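Local coordinates for computationally designed four-helix bundle protein (Synthetic construct, PDB 3U3B) that is of unknown function but forms a hyperthermostable four-helix bundle whose hydrophobic core was completely redesigned by computation on a flexible backbone, at residues 41-46 with 71-76. Numbering follows the deposited sequence. Where two conformers were deposited one is given.
Sequences KIYRLV and LVDKML
The ring of Y43 meets V72 at its edge, with V72 CG1 near the ring plane and 4.1 Å from Y43 CD1. D73 and L76 approach the same ring obliquely. D73 CB lies 3.9 Å from Y43 CE1, and the ring and carboxylate planes are 53° apart. The two side chains run side by side and point the same way, with D73 at the margin of the contact. CG of Y43 is anti to the backbone N (chi1 -175°), which brings one edge of the ring up to the opposite backbone, with Y43 CD1 4.0 Å from D73 N. The base of the side chain is gripped too. Y43 CB touches L76 CD1 at 3.9 Å and V72 CG1 at 4.0 Å. V72 uses its other methyl on the buried side, where V72 CG2 stands 4.4 Å from I42 CG2. Replacing Y43 with an alanine would probably take the ring away from V72 CG1 and D73 CB and leave a gap beside D73. The contact is van der Waals packing between helix 36-56 and helix 59-76. Segments 41-46 and 71-76 run roughly antiparallel (151°), and their axes come within 10.0 Å. Y43 also rests on M69, while W39 packs against V72 and L76. L45 faces helix 3-30 and M75 faces helix 84-102, completing the four-helix bundle.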
ATOM      1  N   LYS A  41       2.805   9.431   5.478  1.00 21.13           N
ATOM      2  CA  LYS A  41       1.608   8.700   5.926  1.00 21.83           C
ATOM      3  C   LYS A  41       1.413   7.432   5.100  1.00 18.84           C
ATOM      4  O   LYS A  41       1.059   6.363   5.630  1.00 20.09           O
ATOM      5  CB  LYS A  41       0.347   9.568   5.782  1.00 26.55           C
ATOM      6  CG  LYS A  41       0.183  10.564   6.945  1.00 38.01           C
ATOM      7  CD  LYS A  41      -0.799  11.715   6.638  1.00 48.71           C
ATOM      8  CE  LYS A  41      -0.648  12.883   7.630  1.00 60.03           C
ATOM      9  NZ  LYS A  41      -0.632  12.443   9.063  1.00 66.93           N
ATOM     10  N   ILE A  42       1.609   7.571   3.800  1.00 19.91           N
ATOM     11  CA  ILE A  42       1.518   6.455   2.887  1.00 19.59           C
ATOM     12  C   ILE A  42       2.524   5.361   3.211  1.00 20.41           C
ATOM     13  O   ILE A  42       2.164   4.177   3.244  1.00 19.62           O
ATOM     14  CB  ILE A  42       1.682   6.935   1.416  1.00 21.57           C
ATOM     15  CG1 ILE A  42       0.428   7.680   0.958  1.00 21.59           C
ATOM     16  CG2 ILE A  42       1.975   5.772   0.461  1.00 21.66           C
ATOM     17  CD1 ILE A  42       0.674   8.495  -0.308  1.00 22.18           C
ATOM     18  N   TYR A  43       3.768   5.739   3.476  1.00 20.48           N
ATOM     19  CA  TYR A  43       4.777   4.753   3.808  1.00 21.55           C
ATOM     20  C   TYR A  43       4.331   3.984   5.033  1.00 23.09           C
ATOM     21  O   TYR A  43       4.412   2.752   5.045  1.00 24.96           O
ATOM     22  CB  TYR A  43       6.130   5.390   4.098  1.00 22.93           C
ATOM     23  CG  TYR A  43       7.196   4.353   4.315  1.00 24.25           C
ATOM     24  CD1 TYR A  43       7.957   3.886   3.258  1.00 25.56           C
ATOM     25  CD2 TYR A  43       7.381   3.772   5.572  1.00 28.60           C
ATOM     26  CE1 TYR A  43       8.901   2.917   3.439  1.00 30.45           C
ATOM     27  CE2 TYR A  43       8.343   2.788   5.764  1.00 33.46           C
ATOM     28  CZ  TYR A  43       9.084   2.367   4.688  1.00 38.12           C
ATOM     29  OH  TYR A  43      10.030   1.406   4.857  1.00 43.71           O
ATOM     30  N   ARG A  44       3.871   4.700   6.067  1.00 22.32           N
ATOM     31  CA  ARG A  44       3.482   4.032   7.328  1.00 20.63           C
ATOM     32  C   ARG A  44       2.225   3.135   7.193  1.00 20.39           C
ATOM     33  O   ARG A  44       2.127   2.101   7.867  1.00 21.40           O
ATOM     34  CB  ARG A  44       3.379   5.015   8.507  1.00 19.88           C
ATOM     35  CG  ARG A  44       4.755   5.530   8.994  1.00 20.21           C
ATOM     36  CD  ARG A  44       4.684   6.472  10.204  1.00 23.08           C
ATOM     37  NE  ARG A  44       3.949   7.704   9.878  1.00 23.98           N
ATOM     38  CZ  ARG A  44       4.485   8.885   9.601  1.00 26.09           C
ATOM     39  NH1 ARG A  44       5.793   9.086   9.638  1.00 28.93           N
ATOM     40  NH2 ARG A  44       3.687   9.895   9.319  1.00 26.27           N
ATOM     41  N   LEU A  45       1.288   3.511   6.323  1.00 18.96           N
ATOM     42  CA  LEU A  45       0.134   2.696   6.017  1.00 20.78           C
ATOM     43  C   LEU A  45       0.555   1.405   5.333  1.00 22.17           C
ATOM     44  O   LEU A  45       0.098   0.307   5.725  1.00 25.70           O
ATOM     45  CB  LEU A  45      -0.869   3.455   5.139  1.00 21.40           C
ATOM     46  CG  LEU A  45      -1.696   4.510   5.872  1.00 26.64           C
ATOM     47  CD1 LEU A  45      -2.347   5.470   4.866  1.00 29.95           C
ATOM     48  CD2 LEU A  45      -2.749   3.882   6.786  1.00 29.96           C
ATOM     49  N   VAL A  46       1.431   1.519   4.343  1.00 22.54           N
ATOM     50  CA  VAL A  46       1.903   0.351   3.611  1.00 21.04           C
ATOM     51  C   VAL A  46       2.701  -0.595   4.534  1.00 21.11           C
ATOM     52  O   VAL A  46       2.581  -1.831   4.432  1.00 21.74           O
ATOM     53  CB  VAL A  46       2.722   0.765   2.390  1.00 23.36           C
ATOM     54  CG1 VAL A  46       3.338  -0.431   1.691  1.00 23.45           C
ATOM     55  CG2 VAL A  46       1.847   1.548   1.401  1.00 23.47           C
ATOM     56  N   LEU A  71      10.045   1.994  -3.166  1.00 31.23           N
ATOM     57  CA  LEU A  71       9.882   3.171  -4.012  0.52 30.69           C
ATOM     58  C   LEU A  71       9.576   4.403  -3.168  1.00 30.01           C
ATOM     59  O   LEU A  71      10.188   5.452  -3.353  1.00 30.18           O
ATOM     60  CB  LEU A  71       8.766   2.944  -5.037  0.52 31.32           C
ATOM     61  CG  LEU A  71       8.691   3.944  -6.192  0.52 37.46           C
ATOM     62  CD1 LEU A  71       9.986   3.965  -7.001  0.52 39.86           C
ATOM     63  CD2 LEU A  71       7.516   3.594  -7.083  0.52 39.13           C
ATOM     64  N   VAL A  72       8.652   4.271  -2.226  1.00 29.58           N
ATOM     65  CA  VAL A  72       8.301   5.408  -1.404  1.00 29.17           C
ATOM     66  C   VAL A  72       9.474   5.811  -0.517  1.00 31.79           C
ATOM     67  O   VAL A  72       9.753   7.003  -0.349  1.00 34.18           O
ATOM     68  CB  VAL A  72       7.018   5.163  -0.593  1.00 28.24           C
ATOM     69  CG1 VAL A  72       6.743   6.361   0.287  1.00 28.85           C
ATOM     70  CG2 VAL A  72       5.860   4.957  -1.526  1.00 25.34           C
ATOM     71  N   ASP A  73      10.202   4.842   0.030  1.00 31.27           N
ATOM     72  CA  ASP A  73      11.374   5.210   0.804  1.00 32.93           C
ATOM     73  C   ASP A  73      12.389   6.073   0.011  1.00 36.03           C
ATOM     74  O   ASP A  73      12.930   7.073   0.540  1.00 35.48           O
ATOM     75  CB  ASP A  73      12.062   3.979   1.370  1.00 37.66           C
ATOM     76  CG  ASP A  73      13.143   4.349   2.350  1.00 48.41           C
ATOM     77  OD1 ASP A  73      12.803   4.952   3.393  1.00 51.61           O
ATOM     78  OD2 ASP A  73      14.326   4.050   2.084  1.00 54.05           O
ATOM     79  N   LYS A  74      12.667   5.690  -1.234  1.00 37.83           N
ATOM     80  CA  LYS A  74      13.540   6.483  -2.114  1.00 40.98           C
ATOM     81  C   LYS A  74      13.041   7.933  -2.277  1.00 40.94           C
ATOM     82  O   LYS A  74      13.842   8.874  -2.293  1.00 43.24           O
ATOM     83  CB  LYS A  74      13.688   5.815  -3.490  1.00 42.23           C
ATOM     84  CG  LYS A  74      14.660   4.626  -3.524  1.00 51.09           C
ATOM     85  CD  LYS A  74      14.754   4.059  -4.951  1.00 60.33           C
ATOM     86  CE  LYS A  74      15.376   2.648  -5.029  1.00 69.48           C
ATOM     87  NZ  LYS A  74      16.877   2.609  -4.990  1.00 75.93           N
ATOM     88  N   MET A  75      11.723   8.108  -2.376  1.00 39.41           N
ATOM     89  CA  MET A  75      11.123   9.443  -2.477  1.00 40.79           C
ATOM     90  C   MET A  75      11.296  10.264  -1.201  1.00 39.09           C
ATOM     91  O   MET A  75      11.539  11.472  -1.254  1.00 42.17           O
ATOM     92  CB  MET A  75       9.636   9.340  -2.776  1.00 41.80           C
ATOM     93  CG  MET A  75       9.314   8.621  -4.055  1.00 43.61           C
ATOM     94  SD  MET A  75       7.534   8.479  -4.263  1.00 50.63           S
ATOM     95  CE  MET A  75       7.420   6.893  -5.052  1.00 40.57           C
ATOM     96  N   LEU A  76      11.145   9.603  -0.057  1.00 35.71           N
ATOM     97  CA  LEU A  76      11.288  10.244   1.251  1.00 34.33           C
ATOM     98  C   LEU A  76      12.704  10.690   1.584  1.00 37.89           C
ATOM     99  O   LEU A  76      12.911  11.720   2.230  1.00 42.25           O
ATOM    100  CB  LEU A  76      10.797   9.295   2.354  1.00 36.17           C
ATOM    101  CG  LEU A  76       9.283   9.109   2.351  1.00 36.05           C
ATOM    102  CD1 LEU A  76       8.845   8.146   3.461  1.00 38.95           C
ATOM    103  CD2 LEU A  76       8.621  10.492   2.498  1.00 36.62           C
TER